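Local coordinates for hypothetical protein AF1796 (Archaeoglobus fulgidus, PDB 1VIM), which is of unknown function but belongs to the SIS family, PHI subfamily, and may bind a carbohydrate derivative and act as an isomerase, at residues G159-F162 against E163-M167; I25-L28 against R29-D33; T103-V106 against N107-K111; D187-A190 against R191-V194. One frame throughout, in Å; residues are numbered along the deposited sequence.

Contact 1: G159-F162 against E163-M167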
loop_
_atom_site.group_PDB
_atom_site.type_symbol
_atom_site.label_atom_id
_atom_site.label_comp_id
_atom_site.label_asym_id
_atom_site.label_seq_id
_atom_site.Cartn_x
_atom_site.Cartn_y
_atom_site.Cartn_z
ATOM N N GLY A 159 -16.690 -14.957 0.938
ATOM C CA GLY A 159 -17.347 -13.649 0.840
ATOM C C GLY A 159 -17.212 -12.917 -0.502
ATOM O O GLY A 159 -17.569 -11.738 -0.602
ATOM N N THR A 160 -16.754 -13.609 -1.538
ATOM C CA THR A 160 -16.675 -13.050 -2.892
ATOM C C THR A 160 -17.963 -12.392 -3.349
ATOM O O THR A 160 -17.923 -11.331 -3.959
ATOM C CB THR A 160 -16.324 -14.202 -3.868
ATOM O OG1 THR A 160 -14.957 -14.602 -3.669
ATOM C CG2 THR A 160 -16.386 -13.761 -5.335
ATOM N N MET A 161 -19.097 -13.039 -3.124
ATOM C CA MET A 161 -20.335 -12.441 -3.613
ATOM C C MET A 161 -20.675 -11.130 -2.919
ATOM O O MET A 161 -21.094 -10.189 -3.583
ATOM C CB MET A 161 -21.500 -13.415 -3.526
ATOM C CG MET A 161 -22.672 -13.061 -4.439
ATOM S SD MET A 161 -22.263 -12.873 -6.212
ATOM C CE MET A 161 -21.184 -14.349 -6.401
ATOM N N PHE A 162 -20.480 -11.052 -1.607
ATOM C CA PHE A 162 -20.644 -9.772 -0.922
ATOM C C PHE A 162 -19.714 -8.722 -1.558
ATOM O O PHE A 162 -20.119 -7.577 -1.818
ATOM C CB PHE A 162 -20.310 -9.858 0.580
ATOM C CG PHE A 162 -20.160 -8.504 1.207
ATOM C CD1 PHE A 162 -21.302 -7.757 1.511
ATOM C CD2 PHE A 162 -18.888 -7.942 1.414
ATOM C CE1 PHE A 162 -21.190 -6.461 2.039
ATOM C CE2 PHE A 162 -18.768 -6.654 1.925
ATOM C CZ PHE A 162 -19.910 -5.913 2.246
ATOM N N GLU A 163 -18.460 -9.081 -1.799
ATOM C CA GLU A 163 -17.489 -8.091 -2.265
ATOM C C GLU A 163 -17.864 -7.558 -3.638
ATOM O O GLU A 163 -17.885 -6.356 -3.851
ATOM C CB GLU A 163 -16.096 -8.707 -2.301
ATOM C CG GLU A 163 -15.626 -9.081 -0.903
ATOM C CD GLU A 163 -14.423 -9.946 -0.894
ATOM O OE1 GLU A 163 -13.966 -10.342 -1.977
ATOM O OE2 GLU A 163 -13.976 -10.251 0.239
ATOM N N LEU A 164 -18.245 -8.444 -4.555
ATOM C CA LEU A 164 -18.665 -7.976 -5.880
ATOM C C LEU A 164 -19.925 -7.133 -5.799
ATOM O O LEU A 164 -20.044 -6.112 -6.467
ATOM C CB LEU A 164 -18.934 -9.187 -6.800
ATOM C CG LEU A 164 -17.718 -9.977 -7.204
ATOM C CD1 LEU A 164 -18.164 -11.181 -8.011
ATOM C CD2 LEU A 164 -16.732 -9.092 -7.968
ATOM N N THR A 165 -20.863 -7.550 -4.974
ATOM C CA THR A 165 -22.120 -6.826 -4.906
ATOM C C THR A 165 -21.895 -5.451 -4.270
ATOM O O THR A 165 -22.487 -4.458 -4.702
ATOM C CB THR A 165 -23.148 -7.639 -4.104
ATOM O OG1 THR A 165 -23.295 -8.937 -4.702
ATOM C CG2 THR A 165 -24.554 -7.009 -4.209
ATOM N N ALA A 166 -21.046 -5.390 -3.250
ATOM C CA ALA A 166 -20.736 -4.127 -2.594
ATOM C C ALA A 166 -20.014 -3.180 -3.565
ATOM O O ALA A 166 -20.315 -1.984 -3.618
ATOM C CB ALA A 166 -19.903 -4.369 -1.310
ATOM N N MET A 167 -19.089 -3.708 -4.363
ATOM C CA MET A 167 -18.412 -2.889 -5.352
ATOM C C MET A 167 -19.416 -2.314 -6.335
ATOM O O MET A 167 -19.384 -1.105 -6.648
ATOM C CB MET A 167 -17.349 -3.706 -6.100
ATOM C CG MET A 167 -16.441 -2.830 -6.982
ATOM S SD MET A 167 -15.395 -1.539 -6.118
ATOM C CE MET A 167 -16.428 0.033 -6.130
#
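Thr-165 and Met-161 meet where the helix begins. OG1 of Thr-165 bonds to Met-161 O at 2.8 Å, and Thr-165 N bonds to the same oxygen at 3.0 Å. The two donors come from opposite faces of the carbonyl plane, the hydroxyl tilted 33° from it. OG1 sits beside its own backbone N (chi1 -56°), which turns it back to the preceding turn. A buried hydroxyl is thus satisfied within the helix. One residue on, the methyl of Ala-166 lies over one face of the Phe-162 ring, offset toward the rim, with CB 4.2 Å from the ring centroid in a CH-pi contact. On another side of the helix, CG2 of Thr-160 runs alongside CD1 of Leu-164 at 4.1 Å. Glu-163 folds CG back over Gly-159 O at 3.3 Å, while its OE1 forms a salt bridge with Arg-57. Thr-160 OG1 bonds to Pro-157 O and to Arg-68 of the second subunit. Phe-162 and Glu-163 face helix 56-71, and Met-161 and Leu-164 face helix 12-31. These are the first two turns of helix 160-181 in the SIS fold, mostly buried here, with Gly-159 at the N-cap position.

Contact 2: I25-L28 against R29-D33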
loop_
_atom_site.group_PDB
_atom_site.type_symbol
_atom_site.label_atom_id
_atom_site.label_comp_id
_atom_site.label_asym_id
_atom_site.label_seq_id
_atom_site.Cartn_x
_atom_site.Cartn_y
_atom_site.Cartn_z
ATOM N N ILE A 25 -27.149 -9.397 -8.853
ATOM C CA ILE A 25 -27.339 -7.994 -9.211
ATOM C C ILE A 25 -28.829 -7.705 -9.391
ATOM O O ILE A 25 -29.310 -6.664 -8.944
ATOM C CB ILE A 25 -26.562 -7.604 -10.475
ATOM C CG1 ILE A 25 -25.073 -7.917 -10.358
ATOM C CG2 ILE A 25 -26.750 -6.102 -10.770
ATOM C CD1 ILE A 25 -24.379 -8.036 -11.792
ATOM N N LYS A 26 -29.550 -8.632 -10.013
ATOM C CA LYS A 26 -31.007 -8.496 -10.087
ATOM C C LYS A 26 -31.622 -8.405 -8.684
ATOM O O LYS A 26 -32.528 -7.576 -8.441
ATOM C CB LYS A 26 -31.580 -9.660 -10.897
ATOM C CG LYS A 26 -31.193 -9.547 -12.369
ATOM C CD LYS A 26 -31.756 -10.656 -13.231
ATOM C CE LYS A 26 -31.403 -10.429 -14.682
ATOM N NZ LYS A 26 -32.619 -10.191 -15.526
ATOM N N ASN A 27 -31.134 -9.231 -7.761
ATOM C CA ASN A 27 -31.618 -9.214 -6.381
ATOM C C ASN A 27 -31.400 -7.859 -5.724
ATOM O O ASN A 27 -32.278 -7.338 -5.037
ATOM C CB ASN A 27 -30.975 -10.326 -5.544
ATOM C CG ASN A 27 -31.510 -10.364 -4.120
ATOM O OD1 ASN A 27 -32.679 -10.719 -3.910
ATOM N ND2 ASN A 27 -30.668 -10.013 -3.142
ATOM N N LEU A 28 -30.213 -7.304 -5.934
ATOM C CA LEU A 28 -29.917 -5.986 -5.410
ATOM C C LEU A 28 -30.852 -4.937 -5.986
ATOM O O LEU A 28 -31.379 -4.110 -5.246
ATOM C CB LEU A 28 -28.467 -5.635 -5.704
ATOM C CG LEU A 28 -27.968 -4.259 -5.281
ATOM C CD1 LEU A 28 -27.982 -4.126 -3.764
ATOM C CD2 LEU A 28 -26.569 -4.030 -5.833
ATOM N N ARG A 29 -31.061 -4.977 -7.297
ATOM C CA ARG A 29 -31.965 -4.026 -7.942
ATOM C C ARG A 29 -33.342 -4.096 -7.302
ATOM O O ARG A 29 -33.974 -3.069 -7.063
ATOM C CB ARG A 29 -32.064 -4.345 -9.427
ATOM C CG ARG A 29 -33.185 -3.659 -10.198
ATOM C CD ARG A 29 -32.917 -2.224 -10.590
ATOM N NE ARG A 29 -34.098 -1.623 -11.228
ATOM C CZ ARG A 29 -35.229 -1.291 -10.600
ATOM N NH1 ARG A 29 -35.378 -1.491 -9.295
ATOM N NH2 ARG A 29 -36.225 -0.745 -11.286
ATOM N N ASN A 30 -33.812 -5.307 -7.031
ATOM C CA ASN A 30 -35.192 -5.486 -6.578
ATOM C C ASN A 30 -35.407 -5.310 -5.072
ATOM O O ASN A 30 -36.554 -5.206 -4.605
ATOM C CB ASN A 30 -35.734 -6.815 -7.106
ATOM C CG ASN A 30 -35.841 -6.827 -8.632
ATOM O OD1 ASN A 30 -35.994 -5.771 -9.271
ATOM N ND2 ASN A 30 -35.744 -8.013 -9.227
ATOM N N HIS A 31 -34.316 -5.215 -4.310
ATOM C CA HIS A 31 -34.431 -5.213 -2.854
ATOM C C HIS A 31 -33.694 -4.114 -2.123
ATOM O O HIS A 31 -33.890 -3.930 -0.915
ATOM C CB HIS A 31 -34.082 -6.592 -2.293
ATOM C CG HIS A 31 -35.114 -7.623 -2.625
ATOM N ND1 HIS A 31 -34.889 -8.651 -3.517
ATOM C CD2 HIS A 31 -36.410 -7.732 -2.244
ATOM C CE1 HIS A 31 -35.988 -9.377 -3.632
ATOM N NE2 HIS A 31 -36.926 -8.835 -2.880
ATOM N N ILE A 32 -32.879 -3.360 -2.844
ATOM C CA ILE A 32 -32.124 -2.272 -2.222
ATOM C C ILE A 32 -33.037 -1.292 -1.482
ATOM O O ILE A 32 -34.125 -0.936 -1.967
ATOM C CB ILE A 32 -31.251 -1.568 -3.278
ATOM C CG1 ILE A 32 -30.282 -0.585 -2.612
ATOM C CG2 ILE A 32 -32.094 -0.900 -4.373
ATOM C CD1 ILE A 32 -29.240 -0.061 -3.571
ATOM N N ASP A 33 -32.616 -0.899 -0.284
ATOM C CA ASP A 33 -33.382 0.034 0.527
ATOM C C ASP A 33 -33.020 1.462 0.128
ATOM O O ASP A 33 -31.955 1.981 0.479
ATOM C CB ASP A 33 -33.118 -0.214 2.008
ATOM C CG ASP A 33 -33.971 0.644 2.918
ATOM O OD1 ASP A 33 -34.473 1.707 2.489
ATOM O OD2 ASP A 33 -34.172 0.330 4.112
#
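Leu-28 O takes both His-31 N at 3.3 Å and Ile-32 N at 2.9 Å from the same face of its plane, as helix 12-31 ends and Ile-32 leaves helical geometry. The two bonds differ in direction. His-31 N stands well above the carbonyl plane, whereas Ile-32 N is tilted only 21° from it.

On the outer side, Asn-27 and His-31 meet through their polar atoms. Their side chains cross at about a right angle, with the amide and ring planes 45° apart. His-31 ND1 makes a weak bond to Asn-27 OD1 at 3.1 Å. It makes a second weak bond to the backbone Asn-27 O at 3.3 Å. The ring carbon CG lies beside the His-31 backbone N (chi1 -70°), which swings ND1 back over the previous turn. Asn-27 CG extends opposite its backbone N, and OD1 meets the ring there.

On the inner side the contact is apolar. Leu-28 CD1 reaches Ile-32 CB at 4.2 Å. Leu-28 also packs on Thr-165 and Ile-32 on Phe-169, both in helix 160-181. Ile-32 further packs on Leu-14 of the second subunit. Past the turn, Asp-33 OD1 caps Thr-36 N and starts helix 34-46.

The chemistry is therefore divided: an apolar side packs on helix 160-181, and a polar side is held by two bent, weak bonds. Both weak bonds require a proton on ND1. The two oxygens would probably stabilise that proton, but the bent geometry suggests a modest hold on the ring.

Contact 3: T103-V106 against N107-K111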
loop_
_atom_site.group_PDB
_atom_site.type_symbol
_atom_site.label_atom_id
_atom_site.label_comp_id
_atom_site.label_asym_id
_atom_site.label_seq_id
_atom_site.Cartn_x
_atom_site.Cartn_y
_atom_site.Cartn_z
ATOM N N THR A 103 -12.434 -8.080 12.441
ATOM C CA THR A 103 -11.934 -7.582 13.718
ATOM C C THR A 103 -11.318 -6.191 13.612
ATOM O O THR A 103 -11.648 -5.279 14.393
ATOM C CB THR A 103 -10.910 -8.566 14.291
ATOM O OG1 THR A 103 -11.518 -9.865 14.330
ATOM C CG2 THR A 103 -10.568 -8.212 15.735
ATOM N N SER A 104 -10.458 -6.001 12.622
ATOM C CA SER A 104 -9.780 -4.714 12.512
ATOM C C SER A 104 -10.771 -3.580 12.232
ATOM O O SER A 104 -10.645 -2.490 12.794
ATOM C CB SER A 104 -8.696 -4.793 11.450
ATOM O OG SER A 104 -9.280 -5.103 10.215
ATOM N N VAL A 105 -11.778 -3.869 11.416
ATOM C CA VAL A 105 -12.761 -2.864 11.019
ATOM C C VAL A 105 -13.671 -2.526 12.203
ATOM O O VAL A 105 -13.948 -1.350 12.469
ATOM C CB VAL A 105 -13.551 -3.350 9.795
ATOM C CG1 VAL A 105 -14.722 -2.421 9.455
ATOM C CG2 VAL A 105 -12.617 -3.502 8.602
ATOM N N VAL A 106 -14.086 -3.541 12.960
ATOM C CA VAL A 106 -14.877 -3.289 14.162
ATOM C C VAL A 106 -14.091 -2.473 15.196
ATOM O O VAL A 106 -14.606 -1.493 15.754
ATOM C CB VAL A 106 -15.363 -4.627 14.745
ATOM C CG1 VAL A 106 -15.930 -4.471 16.162
ATOM C CG2 VAL A 106 -16.430 -5.250 13.818
ATOM N N ASN A 107 -12.830 -2.844 15.424
ATOM C CA ASN A 107 -12.037 -2.137 16.436
ATOM C C ASN A 107 -11.810 -0.666 16.053
ATOM O O ASN A 107 -11.948 0.238 16.898
ATOM C CB ASN A 107 -10.702 -2.851 16.672
ATOM C CG ASN A 107 -10.872 -4.188 17.373
ATOM O OD1 ASN A 107 -11.936 -4.488 17.925
ATOM N ND2 ASN A 107 -9.800 -4.986 17.370
ATOM N N ILE A 108 -11.465 -0.424 14.790
ATOM C CA ILE A 108 -11.254 0.941 14.304
ATOM C C ILE A 108 -12.556 1.732 14.379
ATOM O O ILE A 108 -12.547 2.904 14.790
ATOM C CB ILE A 108 -10.760 0.908 12.843
ATOM C CG1 ILE A 108 -9.306 0.425 12.765
ATOM C CG2 ILE A 108 -10.956 2.254 12.148
ATOM C CD1 ILE A 108 -8.257 1.366 13.284
ATOM N N SER A 109 -13.678 1.094 14.032
ATOM C CA SER A 109 -14.957 1.793 14.021
ATOM C C SER A 109 -15.389 2.141 15.427
ATOM O O SER A 109 -15.936 3.225 15.638
ATOM C CB SER A 109 -16.035 0.958 13.331
ATOM O OG SER A 109 -15.691 0.747 11.982
ATOM N N LYS A 110 -15.118 1.265 16.398
ATOM C CA LYS A 110 -15.400 1.607 17.797
ATOM C C LYS A 110 -14.581 2.825 18.239
ATOM O O LYS A 110 -15.110 3.732 18.904
ATOM C CB LYS A 110 -15.117 0.407 18.709
ATOM C CG LYS A 110 -15.438 0.637 20.228
ATOM C CD LYS A 110 -16.886 1.066 20.488
ATOM C CE LYS A 110 -17.246 0.966 21.998
ATOM N NZ LYS A 110 -16.489 1.931 22.832
ATOM N N LYS A 111 -13.308 2.877 17.877
ATOM C CA LYS A 111 -12.493 4.035 18.231
ATOM C C LYS A 111 -13.037 5.309 17.579
ATOM O O LYS A 111 -13.126 6.356 18.224
ATOM C CB LYS A 111 -11.022 3.836 17.857
ATOM C CG LYS A 111 -10.107 5.015 18.153
ATOM C CD LYS A 111 -9.792 5.169 19.633
ATOM C CE LYS A 111 -8.661 6.163 19.832
ATOM N NZ LYS A 111 -7.565 5.880 18.854
#
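Ser-109 bonds back to Val-105 in helix 103-115, the helix of a beta-alpha-beta unit between strands 92-96 and 118-123 of the parallel SIS-domain sheet.

Hydrogen bonds come first. Val-105 O receives Ser-109 OG at 2.8 Å and Ser-109 N at 2.9 Å. The two arrive from opposite faces of the carbonyl plane, the hydroxyl tilted by 35° and the amide by 26°. Ser-109 OG lies beside its own backbone N (chi1 -63°), a position that aims it at the preceding turn. The buried hydroxyl thereby finds an acceptor inside the helix. The other turns are linked by regular backbone bonds, such as Lys-110 N to Val-106 O.

Van der Waals contacts within the helix join carbon to oxygen. CG1 of Val-105 stands 4.2 Å from Ser-109 OG. Ile-108 brings CG1 to 3.2 Å from Ser-104 O.

Packing on helix 129-133 covers one side: Val-105 and Ser-109 both rest on Leu-130, and Val-106 and Lys-110 on Met-133.

Charged and polar ends reach outward. Lys-110 NZ forms a salt bridge with Asp-114, one turn on. Neighbouring subunits meet the helix too: Ser-104 OG and Thr-103 OG1 make weak bonds to backbone oxygens of Glu-196 and Glu-197 of the second subunit, Ile-108 packs on Glu-196 of the third, and Asn-107 packs on Asn-107 of the fourth.

Thr-103 and Asn-107 lie side by side and point the same way. The methyl CG2 of Thr-103 comes to 3.7 Å from the amide nitrogen ND2 of Asn-107.

Contact 4: D187-A190 against R191-V194. With FMT (formic acid), chain E.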
loop_
_atom_site.group_PDB
_atom_site.type_symbol
_atom_site.label_atom_id
_atom_site.label_comp_id
_atom_site.label_asym_id
_atom_site.label_seq_id
_atom_site.Cartn_x
_atom_site.Cartn_y
_atom_site.Cartn_z
ATOM N N ASP A 187 -15.966 16.188 -15.470
ATOM C CA ASP A 187 -15.666 16.736 -14.138
ATOM C C ASP A 187 -14.751 15.810 -13.335
ATOM O O ASP A 187 -13.838 16.266 -12.654
ATOM C CB ASP A 187 -16.927 17.010 -13.334
ATOM C CG ASP A 187 -17.823 18.052 -13.981
ATOM O OD1 ASP A 187 -17.306 19.094 -14.475
ATOM O OD2 ASP A 187 -19.051 17.895 -14.044
ATOM N N LEU A 188 -15.014 14.512 -13.417
ATOM C CA LEU A 188 -14.210 13.510 -12.708
ATOM C C LEU A 188 -12.828 13.443 -13.337
ATOM O O LEU A 188 -11.786 13.356 -12.633
ATOM C CB LEU A 188 -14.907 12.154 -12.764
ATOM C CG LEU A 188 -15.993 11.948 -11.702
ATOM C CD1 LEU A 188 -17.245 12.850 -11.864
ATOM C CD2 LEU A 188 -16.371 10.469 -11.638
ATOM N N GLU A 189 -12.792 13.503 -14.670
ATOM C CA GLU A 189 -11.540 13.437 -15.407
ATOM C C GLU A 189 -10.578 14.535 -14.980
ATOM O O GLU A 189 -9.364 14.323 -14.929
ATOM C CB GLU A 189 -11.837 13.517 -16.902
ATOM C CG GLU A 189 -10.804 12.906 -17.830
ATOM C CD GLU A 189 -11.295 12.890 -19.274
ATOM O OE1 GLU A 189 -12.053 13.810 -19.648
ATOM O OE2 GLU A 189 -10.956 11.947 -20.025
ATOM N N ALA A 190 -11.110 15.702 -14.627
ATOM C CA ALA A 190 -10.267 16.823 -14.220
ATOM C C ALA A 190 -9.513 16.572 -12.920
ATOM O O ALA A 190 -8.457 17.166 -12.689
ATOM C CB ALA A 190 -11.075 18.128 -14.137
ATOM N N ARG A 191 -10.056 15.689 -12.072
ATOM C CA ARG A 191 -9.451 15.381 -10.776
ATOM C C ARG A 191 -8.655 14.089 -10.763
ATOM O O ARG A 191 -7.878 13.855 -9.831
ATOM C CB ARG A 191 -10.537 15.288 -9.699
ATOM C CG ARG A 191 -11.306 16.587 -9.457
ATOM C CD ARG A 191 -12.082 16.573 -8.141
ATOM N NE ARG A 191 -12.918 17.761 -7.970
ATOM C CZ ARG A 191 -14.182 17.880 -8.379
ATOM N NH1 ARG A 191 -14.801 16.893 -9.029
ATOM N NH2 ARG A 191 -14.834 19.012 -8.142
ATOM N N HIS A 192 -8.836 13.214 -11.741
ATOM C CA HIS A 192 -8.165 11.919 -11.641
ATOM C C HIS A 192 -6.659 11.990 -11.850
ATOM O O HIS A 192 -6.137 12.817 -12.627
ATOM C CB HIS A 192 -8.880 10.863 -12.479
ATOM C CG HIS A 192 -8.562 10.890 -13.929
ATOM N ND1 HIS A 192 -7.981 11.967 -14.559
ATOM C CD2 HIS A 192 -8.783 9.966 -14.894
ATOM C CE1 HIS A 192 -7.834 11.696 -15.846
ATOM N NE2 HIS A 192 -8.314 10.490 -16.075
ATOM N N ALA A 193 -5.946 11.137 -11.122
ATOM C CA ALA A 193 -4.491 11.070 -11.214
ATOM C C ALA A 193 -4.068 10.615 -12.598
ATOM O O ALA A 193 -4.717 9.756 -13.192
ATOM C CB ALA A 193 -3.949 10.089 -10.175
ATOM N N VAL A 194 -2.965 11.170 -13.080
ATOM C CA VAL A 194 -2.453 10.873 -14.411
ATOM C C VAL A 194 -1.025 10.370 -14.481
ATOM O O VAL A 194 -0.579 9.904 -15.548
ATOM C CB VAL A 194 -2.586 12.105 -15.368
ATOM C CG1 VAL A 194 -4.039 12.518 -15.502
ATOM C CG2 VAL A 194 -1.705 13.248 -14.912
HETATM C C FMT E . -1.165 12.420 -10.495
HETATM O O1 FMT E . -1.551 13.080 -11.486
HETATM O O2 FMT E . -0.865 11.230 -10.491
#
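His-192 turns its ring back against Glu-189 because CG stands between the backbone N and the carbonyl carbon (chi1 81°), while CG of Glu-189 lies opposite its backbone N. The contact is the C-terminal end of helix 185-191, where the chain passes into a loop.

The two side chains then run alongside each other. CA of Glu-189 lies over one face of the His-192 ring, 4.1 Å from its centroid, in a CH-pi contact offset toward the rim. CG of Glu-189 adds a touch at 3.8 Å to His-192 CE1. The carboxylate is turned 62° from the ring plane.

The backbone bonds loosen at this end. Arg-191 N bonds to Leu-188 O at 3.0 Å from above the carbonyl plane. Across the contact His-192 N makes two weak bonds, to Leu-188 O at 3.1 Å and to Glu-189 O at 3.4 Å.

Outer partners place the turn. Arg-191 NH1 bonds to His-71 O, and Leu-188 packs on Arg-68 and His-71 in helix 56-71. His-192 also packs on Leu-158 of the second subunit and Arg-86 of the third.

Farther along, a formic acid, probably from the crystallisation liquor, joins the loop to the third subunit. It is bonded to Leu-195 N and to Ile-87 N of that subunit. Val-194 N meets its O1 at 2.9 Å, almost straight at 178°.

In the fold
From the N terminus the order is contact 2, contact 3, contact 1, contact 4. They lie in series, with none nested or crossed. Each is a local link along a helix or at its end, and none closes a long loop. Contact 2 ends helix 12-31. Contact 3 opens helix 103-115, and contact 1 opens helix 160-181. Contact 4 ends helix 185-191, the next helix after that of contact 1. Only contacts 1 and 2 touch, where Thr-165 packs on Leu-28 and joins helix 160-181 to helix 12-31. Contacts 2 and 3 lie on opposite sides of the chain's centre. All four touch the second subunit.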